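Local coordinates for CLIP-associating protein (Drosophila melanogaster, PDB 4G3A) that tracks microtubule plus ends and stabilises dynamic microtubules for mitotic spindle formation, this chain being its N-terminal TOG-like domain, at residues R115-E119 against N154-Y159; S7-F12 against D30-L35; M55-G60 against H94-R98. All blocks are in the same frame, centred on the assembly; numbering follows the deposited sequence.

Interaction 1 of 3, residues R115-E119 against N154-Y159; sequences RDLME and NALHEY
R115 O, the backbone carbonyl oxygen, meets the helix of N154-Y159 through water 2, which donates to it at 2.8 Å and reaches two side chains on the other side. One is the carboxylate of E158, whose OE1 accepts from the same water; the other is the phenol of Y159, with OH 2.8 Å from the water. R115 O also takes the backbone N-H of E119, so the helical bond and the water share one acceptor. A second water links the side chains of R115 and N154: R115 NH1 donates to water 1, which lies in the guanidinium plane at its edge and donates in turn to N154 OD1 at 3.0 Å. No direct hydrogen bond spans the two segments. E158 OE2 lies 4.0 Å from R115 NE but well out of the guanidinium plane, with the carboxylate turned 76° against it, and its closer neighbour is R115 CD at 3.2 Å. The attraction there is one of charge alone. The bend of the arginine at chi3, -64°, leaves CD beside the carboxylate and turns the guanidinium away from it, toward N154.

Beneath this polar layer, M118 lies against Y159. M118 CB is 4.0 Å from Y159 CE2, and M118 SE stands obliquely to the ring in a Met-aromatic contact, 5.3 Å from the centroid. The selenomethionine methyl CE then turns to A155 CB, while P125 and L128 of helix 125-136 pack on the same side chain. The two helices run in roughly the same direction, 29° apart, with axes 11.6 Å from each other. At that spacing their polar groups meet mainly through ordered water: E158 probably gives the guanidinium only electrostatic stabilisation, while the directed bond of NH1 in this contact goes to water.

Interaction 2 of 3, residues S7-F12 against D30-L35; sequences SDLDGF and DLVTFL
F12 sets the edge of its ring toward the face of F34 in an offset edge-to-face stack, centroids 5.6 Å apart and planes at 62°, joining the first two helices of this all-helical, HEAT-repeat TOG-like domain. The packing is tight around F12. One face of its ring receives L31 CA in a CH-pi contact, 4.0 Å from the centroid, and L31 CG lies over the same face nearer the rim. D30 CB sits in the ring plane at the edge, so the phenyl group is wedged against the turn of helix that runs from D30 to F34. F34 reaches back toward the other helix because its CG is anti to the backbone N (chi1 179°), which swings the ring out toward the start of helix 9-18. There L9 CD2 presses on F34 CE2 at 3.5 Å and also touches L35 CD2, which lies in the plane of the F34 ring at its edge. Inward, L9 meets L50 and L31 meets L54 and W57, continuing the apolar layer into helix 47-58.

Toward the chain start the contact becomes looser and more open to solvent. S7 is exposed and meets F34 through its backbone: S7 O stands 3.4 Å from F34 CE1, and D8 CA approaches F34 CZ. The side chains of S7 and D8 leave their CA atoms pointing away from the other helix. That of D8 is used locally, as the N-cap of helix 9-18: its OD2 accepts the N-H of G11 at 2.9 Å, with an N-H...O angle of 155°.

Interaction 3 of 3, residues M55-G60 against H94-R98; sequences MPWLTG and HVIDR
R98 hooks its guanidinium onto two backbone carbonyls where helix 47-58 ends. NH2 donates to G60 O at 2.6 Å, with that oxygen in the guanidinium plane, and also to L58 O at 2.7 Å, which is tilted 27° out of it. NE adds a weak bond to L58 O. Beside this grip, T59 CG2 sits over the centre of one face of the H94 ring, a CH-pi contact 3.6 Å from the centroid. The selenomethionine methyl M55 CE comes within 3.3 Å of H94 ND1, and L58 CD2 rests on H94 CB.

Further out, the T59 side chain is set by its own helix: OG1 donates to M55 O at 2.9 Å, from above the carbonyl plane, and that rotation (chi1 71°) turns CG2 to the imidazole. The same M55 O takes the N-H of T59. For R98, a salt bridge from NH1 to D101 steadies the far side of the guanidinium. A leucine in place of R98 would probably leave L58 O and G60 O without these donors and D101 without this salt bridge, freeing the turn after the helix to shift.

The contact joins HEAT 1 to HEAT 2 through their first helices, 47-58 and 88-98. L58 continues inward to S69 and L70 of helix 63-80, V95 packs on helix 104-119, and W57 faces helix 21-36.

Overall arrangement
The three contacts follow one another along the row of helices, interaction 2 at the N-terminal end, then interaction 3, then interaction 1. Interactions 2 and 3 have centres about 20 Å apart and touch directly, L31 CD1 packing 4.0 Å from W57 CZ3, so helix 21-36 meets helix 47-58 there. Interactions 3 and 1 are linked through HEAT 2, whose successive helices 88-98 and 104-119 carry one segment each; their centres lie about 21 Å apart and their nearest atoms about 6 Å. Interactions 1 and 2 are about 28 Å apart, centre to centre, and do not touch, their nearest atoms being about 10 Å apart.

Interaction 1 of 3, residues R115-E119 against N154-Y159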
ATOM      1  N   ARG A 115       2.822   3.085   2.896  1.00 27.90           N
ATOM      2  CA  ARG A 115       3.325   3.412   4.231  1.00 28.43           C
ATOM      3  C   ARG A 115       3.747   4.888   4.324  1.00 32.58           C
ATOM      4  O   ARG A 115       3.545   5.544   5.349  1.00 30.31           O
ATOM      5  CB  ARG A 115       4.466   2.467   4.626  1.00 23.42           C
ATOM      6  CG  ARG A 115       4.006   1.006   4.786  1.00 29.18           C
ATOM      7  CD  ARG A 115       5.014   0.170   5.586  1.00 33.43           C
ATOM      8  NE  ARG A 115       6.302   0.045   4.908  1.00 36.67           N
ATOM      9  CZ  ARG A 115       6.577  -0.892   4.004  1.00 43.17           C
ATOM     10  NH1 ARG A 115       5.652  -1.780   3.663  1.00 38.79           N
ATOM     11  NH2 ARG A 115       7.771  -0.945   3.436  1.00 38.06           N
ATOM     12  N   ASP A 116       4.321   5.410   3.242  1.00 29.29           N
ATOM     13  CA  ASP A 116       4.745   6.808   3.213  1.00 29.81           C
ATOM     14  C   ASP A 116       3.556   7.762   3.345  1.00 24.42           C
ATOM     15  O   ASP A 116       3.640   8.766   4.050  1.00 26.32           O
ATOM     16  CB  ASP A 116       5.571   7.117   1.956  1.00 30.38           C
ATOM     17  CG  ASP A 116       6.959   6.484   1.988  1.00 35.29           C
ATOM     18  OD1 ASP A 116       7.503   6.231   3.089  1.00 35.48           O
ATOM     19  OD2 ASP A 116       7.512   6.238   0.901  1.00 38.09           O
ATOM     20  N   LEU A 117       2.444   7.445   2.691  1.00 24.32           N
ATOM     21  CA  LEU A 117       1.229   8.248   2.844  1.00 25.27           C
ATOM     22  C   LEU A 117       0.840   8.423   4.315  1.00 32.95           C
ATOM     23  O   LEU A 117       0.405   9.493   4.741  1.00 29.94           O
ATOM     24  CB  LEU A 117       0.058   7.617   2.083  1.00 26.62           C
ATOM     25  CG  LEU A 117       0.054   7.601   0.549  1.00 25.00           C
ATOM     26  CD1 LEU A 117      -1.077   6.725   0.014  1.00 28.74           C
ATOM     27  CD2 LEU A 117      -0.070   9.030  -0.023  1.00 28.22           C
HETATM   28  N   MSE A 118       0.988   7.354   5.086  1.00 32.29           N
HETATM   29  CA  MSE A 118       0.597   7.374   6.485  1.00 30.94           C
HETATM   30  C   MSE A 118       1.695   7.994   7.345  1.00 31.68           C
HETATM   31  O   MSE A 118       1.425   8.841   8.184  1.00 36.06           O
HETATM   32  CB  MSE A 118       0.268   5.954   6.961  1.00 26.35           C
HETATM   33  CG  MSE A 118      -0.950   5.370   6.272  1.00 28.41           C
HETATM   34 SE   MSE A 118      -1.413   3.592   7.005  1.00 33.37          SE
HETATM   35  CE  MSE A 118      -0.029   2.578   6.095  1.00 26.95           C
ATOM     36  N   GLU A 119       2.937   7.583   7.131  1.00 30.82           N
ATOM     37  CA  GLU A 119       4.021   8.099   7.958  1.00 33.11           C
ATOM     38  C   GLU A 119       4.134   9.619   7.817  1.00 33.57           C
ATOM     39  O   GLU A 119       4.330  10.328   8.801  1.00 36.96           O
ATOM     40  CB  GLU A 119       5.359   7.432   7.622  1.00 36.05           C
ATOM     41  CG  GLU A 119       6.498   7.881   8.544  1.00 43.69           C
ATOM     42  CD  GLU A 119       7.791   7.090   8.355  1.00 53.43           C
ATOM     43  OE1 GLU A 119       7.799   6.102   7.590  1.00 51.93           O
ATOM     44  OE2 GLU A 119       8.804   7.459   8.988  1.00 52.49           O
ATOM     45  N   ASN A 154       1.040  -4.457   8.617  1.00 26.68           N
ATOM     46  CA  ASN A 154       2.130  -3.486   8.777  1.00 29.51           C
ATOM     47  C   ASN A 154       1.646  -2.217   9.463  1.00 24.30           C
ATOM     48  O   ASN A 154       2.330  -1.675  10.324  1.00 24.32           O
ATOM     49  CB  ASN A 154       2.761  -3.123   7.426  1.00 27.48           C
ATOM     50  CG  ASN A 154       3.459  -4.294   6.760  1.00 27.82           C
ATOM     51  OD1 ASN A 154       3.690  -4.281   5.553  1.00 33.20           O
ATOM     52  ND2 ASN A 154       3.792  -5.315   7.539  1.00 25.83           N
ATOM     53  N   ALA A 155       0.470  -1.733   9.061  1.00 21.99           N
ATOM     54  CA  ALA A 155      -0.111  -0.537   9.663  1.00 24.01           C
ATOM     55  C   ALA A 155      -0.412  -0.714  11.162  1.00 28.53           C
ATOM     56  O   ALA A 155      -0.186   0.192  11.974  1.00 25.05           O
ATOM     57  CB  ALA A 155      -1.368  -0.145   8.924  1.00 23.52           C
ATOM     58  N   LEU A 156      -0.928  -1.882  11.521  1.00 29.30           N
ATOM     59  CA  LEU A 156      -1.177  -2.206  12.921  1.00 24.35           C
ATOM     60  C   LEU A 156       0.131  -2.270  13.695  1.00 24.44           C
ATOM     61  O   LEU A 156       0.266  -1.699  14.777  1.00 27.95           O
ATOM     62  CB  LEU A 156      -1.911  -3.557  13.013  1.00 33.45           C
ATOM     63  CG  LEU A 156      -2.629  -3.921  14.315  1.00 41.04           C
ATOM     64  CD1 LEU A 156      -3.724  -2.913  14.625  1.00 39.16           C
ATOM     65  CD2 LEU A 156      -3.201  -5.351  14.235  1.00 29.62           C
ATOM     66  N   HIS A 157       1.106  -2.976  13.140  1.00 22.84           N
ATOM     67  CA  HIS A 157       2.383  -3.096  13.811  1.00 27.17           C
ATOM     68  C   HIS A 157       3.028  -1.720  13.991  1.00 34.45           C
ATOM     69  O   HIS A 157       3.642  -1.458  15.012  1.00 32.31           O
ATOM     70  CB  HIS A 157       3.309  -4.064  13.070  1.00 38.34           C
ATOM     71  CG  HIS A 157       2.923  -5.513  13.248  1.00 51.14           C
ATOM     72  ND1 HIS A 157       2.112  -5.943  14.259  1.00 54.76           N
ATOM     73  CD2 HIS A 157       3.269  -6.611  12.525  1.00 51.81           C
ATOM     74  CE1 HIS A 157       1.949  -7.264  14.161  1.00 51.35           C
ATOM     75  NE2 HIS A 157       2.643  -7.683  13.129  1.00 49.90           N
ATOM     76  N   GLU A 158       2.853  -0.829  13.017  1.00 31.39           N
ATOM     77  CA  GLU A 158       3.528   0.471  13.062  1.00 28.39           C
ATOM     78  C   GLU A 158       2.788   1.491  13.920  1.00 24.93           C
ATOM     79  O   GLU A 158       3.421   2.306  14.613  1.00 31.95           O
ATOM     80  CB  GLU A 158       3.754   1.024  11.649  1.00 36.51           C
ATOM     81  CG  GLU A 158       4.983   0.448  10.959  1.00 52.89           C
ATOM     82  CD  GLU A 158       4.969   0.657   9.454  1.00 62.29           C
ATOM     83  OE1 GLU A 158       4.829   1.817   9.003  1.00 68.22           O
ATOM     84  OE2 GLU A 158       5.101  -0.348   8.722  1.00 60.68           O
ATOM     85  N   TYR A 159       1.461   1.431  13.907  1.00 23.89           N
ATOM     86  CA  TYR A 159       0.663   2.443  14.603  1.00 27.76           C
ATOM     87  C   TYR A 159      -0.104   1.976  15.843  1.00 29.53           C
ATOM     88  O   TYR A 159      -0.460   2.791  16.689  1.00 28.29           O
ATOM     89  CB  TYR A 159      -0.279   3.130  13.620  1.00 30.90           C
ATOM     90  CG  TYR A 159       0.498   3.833  12.531  1.00 26.72           C
ATOM     91  CD1 TYR A 159       1.181   5.012  12.799  1.00 27.45           C
ATOM     92  CD2 TYR A 159       0.570   3.306  11.257  1.00 26.86           C
ATOM     93  CE1 TYR A 159       1.911   5.654  11.819  1.00 29.09           C
ATOM     94  CE2 TYR A 159       1.295   3.943  10.267  1.00 30.15           C
ATOM     95  CZ  TYR A 159       1.972   5.116  10.560  1.00 30.95           C
ATOM     96  OH  TYR A 159       2.692   5.756   9.577  1.00 33.71           O
TER
HETATM   97  O   HOH W   1       2.698  -1.911   3.961  1.00 28.64           O
HETATM   98  O   HOH W   2       3.544   3.964   7.670  1.00 30.11           O

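Interaction 2 of 3, residues S7-F12 against D30-L35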
ATOM      1  N   SER A   7      17.902  20.026 -14.613  1.00 63.30           N
ATOM      2  CA  SER A   7      18.494  20.712 -13.466  1.00 61.10           C
ATOM      3  C   SER A   7      17.441  21.099 -12.435  1.00 55.69           C
ATOM      4  O   SER A   7      17.754  21.340 -11.259  1.00 49.80           O
ATOM      5  CB  SER A   7      19.261  21.954 -13.932  1.00 61.02           C
ATOM      6  OG  SER A   7      18.449  22.775 -14.752  1.00 53.83           O
ATOM      7  N   ASP A   8      16.188  21.162 -12.869  1.00 52.20           N
ATOM      8  CA  ASP A   8      15.094  21.424 -11.934  1.00 54.36           C
ATOM      9  C   ASP A   8      13.812  20.707 -12.338  1.00 48.18           C
ATOM     10  O   ASP A   8      13.746  20.068 -13.391  1.00 48.20           O
ATOM     11  CB  ASP A   8      14.845  22.925 -11.799  1.00 56.58           C
ATOM     12  CG  ASP A   8      14.489  23.570 -13.112  1.00 56.24           C
ATOM     13  OD1 ASP A   8      14.463  24.817 -13.172  1.00 65.58           O
ATOM     14  OD2 ASP A   8      14.243  22.831 -14.086  1.00 51.43           O
ATOM     15  N   LEU A   9      12.794  20.819 -11.495  1.00 46.65           N
ATOM     16  CA  LEU A   9      11.530  20.138 -11.755  1.00 56.05           C
ATOM     17  C   LEU A   9      10.932  20.479 -13.122  1.00 53.45           C
ATOM     18  O   LEU A   9      10.511  19.589 -13.862  1.00 48.24           O
ATOM     19  CB  LEU A   9      10.526  20.444 -10.646  1.00 56.62           C
ATOM     20  CG  LEU A   9      10.298  19.353  -9.603  1.00 59.68           C
ATOM     21  CD1 LEU A   9       8.913  18.789  -9.788  1.00 71.38           C
ATOM     22  CD2 LEU A   9      11.342  18.252  -9.709  1.00 53.84           C
ATOM     23  N   ASP A  10      10.909  21.764 -13.463  1.00 49.56           N
ATOM     24  CA  ASP A  10      10.347  22.190 -14.740  1.00 46.23           C
ATOM     25  C   ASP A  10      11.043  21.493 -15.903  1.00 53.18           C
ATOM     26  O   ASP A  10      10.400  21.094 -16.876  1.00 47.41           O
ATOM     27  CB  ASP A  10      10.432  23.711 -14.888  1.00 67.59           C
ATOM     28  CG  ASP A  10       9.333  24.429 -14.125  1.00 70.02           C
ATOM     29  OD1 ASP A  10       8.184  23.935 -14.142  1.00 74.69           O
ATOM     30  OD2 ASP A  10       9.615  25.483 -13.517  1.00 69.17           O
ATOM     31  N   GLY A  11      12.358  21.338 -15.789  1.00 53.50           N
ATOM     32  CA  GLY A  11      13.135  20.610 -16.776  1.00 50.12           C
ATOM     33  C   GLY A  11      12.677  19.169 -16.948  1.00 50.99           C
ATOM     34  O   GLY A  11      12.538  18.690 -18.073  1.00 53.33           O
ATOM     35  N   PHE A  12      12.452  18.466 -15.837  1.00 48.89           N
ATOM     36  CA  PHE A  12      11.951  17.100 -15.909  1.00 49.21           C
ATOM     37  C   PHE A  12      10.575  17.076 -16.568  1.00 50.84           C
ATOM     38  O   PHE A  12      10.327  16.296 -17.484  1.00 51.58           O
ATOM     39  CB  PHE A  12      11.863  16.464 -14.512  1.00 56.07           C
ATOM     40  CG  PHE A  12      13.181  15.964 -13.987  1.00 56.86           C
ATOM     41  CD1 PHE A  12      13.713  14.766 -14.438  1.00 53.81           C
ATOM     42  CD2 PHE A  12      13.884  16.687 -13.033  1.00 56.33           C
ATOM     43  CE1 PHE A  12      14.927  14.304 -13.958  1.00 57.58           C
ATOM     44  CE2 PHE A  12      15.097  16.230 -12.547  1.00 56.72           C
ATOM     45  CZ  PHE A  12      15.620  15.038 -13.011  1.00 59.90           C
ATOM     46  N   ASP A  30      16.823   9.580 -12.661  1.00 57.28           N
ATOM     47  CA  ASP A  30      17.340  10.877 -12.245  1.00 51.36           C
ATOM     48  C   ASP A  30      16.308  11.689 -11.478  1.00 51.06           C
ATOM     49  O   ASP A  30      16.644  12.362 -10.506  1.00 51.42           O
ATOM     50  CB  ASP A  30      17.847  11.664 -13.449  1.00 51.22           C
ATOM     51  CG  ASP A  30      19.069  11.031 -14.080  1.00 62.38           C
ATOM     52  OD1 ASP A  30      19.808  10.328 -13.354  1.00 66.42           O
ATOM     53  OD2 ASP A  30      19.288  11.239 -15.296  1.00 57.57           O
ATOM     54  N   LEU A  31      15.055  11.623 -11.920  1.00 53.32           N
ATOM     55  CA  LEU A  31      13.957  12.273 -11.208  1.00 50.14           C
ATOM     56  C   LEU A  31      13.949  11.820  -9.747  1.00 46.56           C
ATOM     57  O   LEU A  31      13.953  12.643  -8.829  1.00 44.59           O
ATOM     58  CB  LEU A  31      12.613  11.954 -11.878  1.00 60.30           C
ATOM     59  CG  LEU A  31      11.396  12.862 -11.632  1.00 58.76           C
ATOM     60  CD1 LEU A  31      10.104  12.171 -12.031  1.00 51.80           C
ATOM     61  CD2 LEU A  31      11.312  13.251 -10.206  1.00 56.34           C
ATOM     62  N   VAL A  32      13.944  10.509  -9.531  1.00 44.81           N
ATOM     63  CA  VAL A  32      13.972   9.977  -8.170  1.00 46.12           C
ATOM     64  C   VAL A  32      15.201  10.475  -7.394  1.00 46.52           C
ATOM     65  O   VAL A  32      15.088  10.948  -6.262  1.00 46.82           O
ATOM     66  CB  VAL A  32      13.916   8.437  -8.157  1.00 46.86           C
ATOM     67  CG1 VAL A  32      14.080   7.920  -6.740  1.00 43.97           C
ATOM     68  CG2 VAL A  32      12.603   7.950  -8.754  1.00 41.69           C
ATOM     69  N   THR A  33      16.374  10.388  -8.014  1.00 51.72           N
ATOM     70  CA  THR A  33      17.590  10.897  -7.392  1.00 53.23           C
ATOM     71  C   THR A  33      17.431  12.359  -6.995  1.00 49.26           C
ATOM     72  O   THR A  33      17.787  12.756  -5.886  1.00 51.13           O
ATOM     73  CB  THR A  33      18.793  10.767  -8.330  1.00 56.34           C
ATOM     74  OG1 THR A  33      19.084   9.379  -8.538  1.00 61.55           O
ATOM     75  CG2 THR A  33      20.013  11.455  -7.733  1.00 58.83           C
ATOM     76  N   PHE A  34      16.888  13.152  -7.907  1.00 46.43           N
ATOM     77  CA  PHE A  34      16.699  14.579  -7.680  1.00 38.81           C
ATOM     78  C   PHE A  34      15.815  14.832  -6.464  1.00 42.20           C
ATOM     79  O   PHE A  34      16.187  15.575  -5.560  1.00 46.64           O
ATOM     80  CB  PHE A  34      16.078  15.228  -8.921  1.00 42.09           C
ATOM     81  CG  PHE A  34      15.830  16.702  -8.775  1.00 45.06           C
ATOM     82  CD1 PHE A  34      16.780  17.622  -9.198  1.00 45.11           C
ATOM     83  CD2 PHE A  34      14.648  17.170  -8.218  1.00 48.00           C
ATOM     84  CE1 PHE A  34      16.558  18.986  -9.067  1.00 49.45           C
ATOM     85  CE2 PHE A  34      14.417  18.531  -8.082  1.00 45.55           C
ATOM     86  CZ  PHE A  34      15.373  19.440  -8.513  1.00 51.68           C
ATOM     87  N   LEU A  35      14.637  14.209  -6.452  1.00 42.21           N
ATOM     88  CA  LEU A  35      13.673  14.394  -5.371  1.00 40.33           C
ATOM     89  C   LEU A  35      14.174  13.835  -4.042  1.00 46.45           C
ATOM     90  O   LEU A  35      13.737  14.272  -2.973  1.00 44.63           O
ATOM     91  CB  LEU A  35      12.338  13.729  -5.731  1.00 37.25           C
ATOM     92  CG  LEU A  35      11.589  14.322  -6.925  1.00 42.04           C
ATOM     93  CD1 LEU A  35      10.335  13.521  -7.198  1.00 46.21           C
ATOM     94  CD2 LEU A  35      11.243  15.776  -6.682  1.00 39.35           C
TER

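Interaction 3 of 3, residues M55-G60 against H94-R98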
HETATM    1  N   MSE A  55       1.802   9.819 -14.288  1.00 49.32           N
HETATM    2  CA  MSE A  55       0.668   8.905 -14.420  1.00 48.35           C
HETATM    3  C   MSE A  55       0.823   7.852 -15.525  1.00 49.76           C
HETATM    4  O   MSE A  55       0.570   6.674 -15.286  1.00 51.65           O
HETATM    5  CB  MSE A  55      -0.645   9.680 -14.550  1.00 47.87           C
HETATM    6  CG  MSE A  55      -1.043  10.398 -13.270  1.00 47.88           C
HETATM    7 SE   MSE A  55      -1.196   9.160 -11.751  1.00 59.93          SE
HETATM    8  CE  MSE A  55      -2.399   7.877 -12.591  1.00 57.38           C
ATOM      9  N   PRO A  56       1.240   8.268 -16.734  1.00 50.38           N
ATOM     10  CA  PRO A  56       1.504   7.269 -17.779  1.00 52.02           C
ATOM     11  C   PRO A  56       2.620   6.288 -17.406  1.00 52.02           C
ATOM     12  O   PRO A  56       2.608   5.147 -17.862  1.00 54.89           O
ATOM     13  CB  PRO A  56       1.920   8.123 -18.982  1.00 55.28           C
ATOM     14  CG  PRO A  56       1.242   9.426 -18.758  1.00 54.33           C
ATOM     15  CD  PRO A  56       1.262   9.642 -17.269  1.00 49.47           C
ATOM     16  N   TRP A  57       3.580   6.731 -16.603  1.00 46.90           N
ATOM     17  CA  TRP A  57       4.642   5.850 -16.140  1.00 41.27           C
ATOM     18  C   TRP A  57       4.037   4.817 -15.178  1.00 44.70           C
ATOM     19  O   TRP A  57       4.260   3.609 -15.294  1.00 41.20           O
ATOM     20  CB  TRP A  57       5.710   6.659 -15.401  1.00 44.46           C
ATOM     21  CG  TRP A  57       6.561   7.559 -16.270  1.00 50.02           C
ATOM     22  CD1 TRP A  57       6.367   7.863 -17.586  1.00 54.87           C
ATOM     23  CD2 TRP A  57       7.747   8.262 -15.866  1.00 51.25           C
ATOM     24  NE1 TRP A  57       7.357   8.717 -18.027  1.00 53.00           N
ATOM     25  CE2 TRP A  57       8.216   8.973 -16.992  1.00 49.92           C
ATOM     26  CE3 TRP A  57       8.456   8.358 -14.662  1.00 46.33           C
ATOM     27  CZ2 TRP A  57       9.360   9.766 -16.948  1.00 48.78           C
ATOM     28  CZ3 TRP A  57       9.594   9.147 -14.622  1.00 49.68           C
ATOM     29  CH2 TRP A  57      10.033   9.843 -15.757  1.00 46.93           C
ATOM     30  N   LEU A  58       3.275   5.310 -14.215  1.00 43.54           N
ATOM     31  CA  LEU A  58       2.687   4.445 -13.203  1.00 43.95           C
ATOM     32  C   LEU A  58       1.711   3.457 -13.837  1.00 53.40           C
ATOM     33  O   LEU A  58       1.757   2.263 -13.553  1.00 52.82           O
ATOM     34  CB  LEU A  58       1.968   5.282 -12.155  1.00 40.46           C
ATOM     35  CG  LEU A  58       1.213   4.504 -11.079  1.00 35.43           C
ATOM     36  CD1 LEU A  58       2.193   3.696 -10.263  1.00 33.55           C
ATOM     37  CD2 LEU A  58       0.430   5.461 -10.211  1.00 34.59           C
ATOM     38  N   THR A  59       0.837   3.961 -14.706  1.00 51.74           N
ATOM     39  CA  THR A  59      -0.170   3.126 -15.359  1.00 57.68           C
ATOM     40  C   THR A  59       0.377   2.434 -16.608  1.00 61.08           C
ATOM     41  O   THR A  59      -0.383   1.873 -17.396  1.00 58.62           O
ATOM     42  CB  THR A  59      -1.401   3.958 -15.759  1.00 61.21           C
ATOM     43  OG1 THR A  59      -1.062   4.820 -16.853  1.00 55.57           O
ATOM     44  CG2 THR A  59      -1.887   4.792 -14.577  1.00 60.77           C
ATOM     45  N   GLY A  60       1.697   2.460 -16.773  1.00 63.82           N
ATOM     46  CA  GLY A  60       2.327   2.000 -17.999  1.00 67.80           C
ATOM     47  C   GLY A  60       2.679   0.525 -18.055  1.00 64.60           C
ATOM     48  O   GLY A  60       2.447  -0.220 -17.106  1.00 62.92           O
ATOM     49  N   HIS A  94      -4.213   3.204  -8.960  1.00 33.70           N
ATOM     50  CA  HIS A  94      -3.196   2.501  -9.746  1.00 26.94           C
ATOM     51  C   HIS A  94      -2.079   1.903  -8.882  1.00 29.77           C
ATOM     52  O   HIS A  94      -1.442   0.922  -9.264  1.00 29.77           O
ATOM     53  CB  HIS A  94      -2.649   3.432 -10.829  1.00 31.42           C
ATOM     54  CG  HIS A  94      -3.727   3.999 -11.689  1.00 35.45           C
ATOM     55  ND1 HIS A  94      -4.190   5.292 -11.548  1.00 41.19           N
ATOM     56  CD2 HIS A  94      -4.489   3.430 -12.648  1.00 40.96           C
ATOM     57  CE1 HIS A  94      -5.163   5.502 -12.412  1.00 49.49           C
ATOM     58  NE2 HIS A  94      -5.370   4.386 -13.091  1.00 51.36           N
ATOM     59  N   VAL A  95      -1.841   2.515  -7.729  1.00 29.02           N
ATOM     60  CA  VAL A  95      -0.929   1.953  -6.750  1.00 33.23           C
ATOM     61  C   VAL A  95      -1.500   0.632  -6.248  1.00 32.58           C
ATOM     62  O   VAL A  95      -0.785  -0.352  -6.109  1.00 29.22           O
ATOM     63  CB  VAL A  95      -0.745   2.899  -5.572  1.00 32.70           C
ATOM     64  CG1 VAL A  95       0.140   2.245  -4.519  1.00 33.37           C
ATOM     65  CG2 VAL A  95      -0.132   4.214  -6.070  1.00 30.20           C
ATOM     66  N   ILE A  96      -2.801   0.621  -5.999  1.00 27.24           N
ATOM     67  CA  ILE A  96      -3.496  -0.602  -5.611  1.00 27.03           C
ATOM     68  C   ILE A  96      -3.251  -1.714  -6.627  1.00 32.87           C
ATOM     69  O   ILE A  96      -2.837  -2.817  -6.256  1.00 33.35           O
ATOM     70  CB  ILE A  96      -5.011  -0.351  -5.463  1.00 27.48           C
ATOM     71  CG1 ILE A  96      -5.279   0.488  -4.206  1.00 25.42           C
ATOM     72  CG2 ILE A  96      -5.786  -1.688  -5.417  1.00 29.74           C
ATOM     73  CD1 ILE A  96      -6.727   0.925  -4.059  1.00 35.30           C
ATOM     74  N   ASP A  97      -3.498  -1.424  -7.905  1.00 30.27           N
ATOM     75  CA  ASP A  97      -3.246  -2.393  -8.966  1.00 30.58           C
ATOM     76  C   ASP A  97      -1.815  -2.927  -8.931  1.00 40.12           C
ATOM     77  O   ASP A  97      -1.584  -4.097  -9.220  1.00 37.79           O
ATOM     78  CB  ASP A  97      -3.536  -1.788 -10.345  1.00 41.82           C
ATOM     79  CG  ASP A  97      -5.025  -1.671 -10.632  1.00 50.30           C
ATOM     80  OD1 ASP A  97      -5.832  -2.308  -9.916  1.00 54.16           O
ATOM     81  OD2 ASP A  97      -5.387  -0.938 -11.566  1.00 56.26           O
ATOM     82  N   ARG A  98      -0.854  -2.077  -8.582  1.00 36.25           N
ATOM     83  CA  ARG A  98       0.542  -2.512  -8.541  1.00 31.02           C
ATOM     84  C   ARG A  98       0.840  -3.430  -7.350  1.00 34.37           C
ATOM     85  O   ARG A  98       1.892  -4.078  -7.304  1.00 34.23           O
ATOM     86  CB  ARG A  98       1.483  -1.314  -8.526  1.00 32.34           C
ATOM     87  CG  ARG A  98       1.473  -0.490  -9.808  1.00 35.84           C
ATOM     88  CD  ARG A  98       2.111  -1.243 -10.971  1.00 40.60           C
ATOM     89  NE  ARG A  98       1.913  -0.543 -12.244  1.00 44.14           N
ATOM     90  CZ  ARG A  98       2.433  -0.929 -13.410  1.00 50.09           C
ATOM     91  NH1 ARG A  98       3.197  -2.014 -13.482  1.00 50.15           N
ATOM     92  NH2 ARG A  98       2.191  -0.227 -14.512  1.00 43.08           N
TER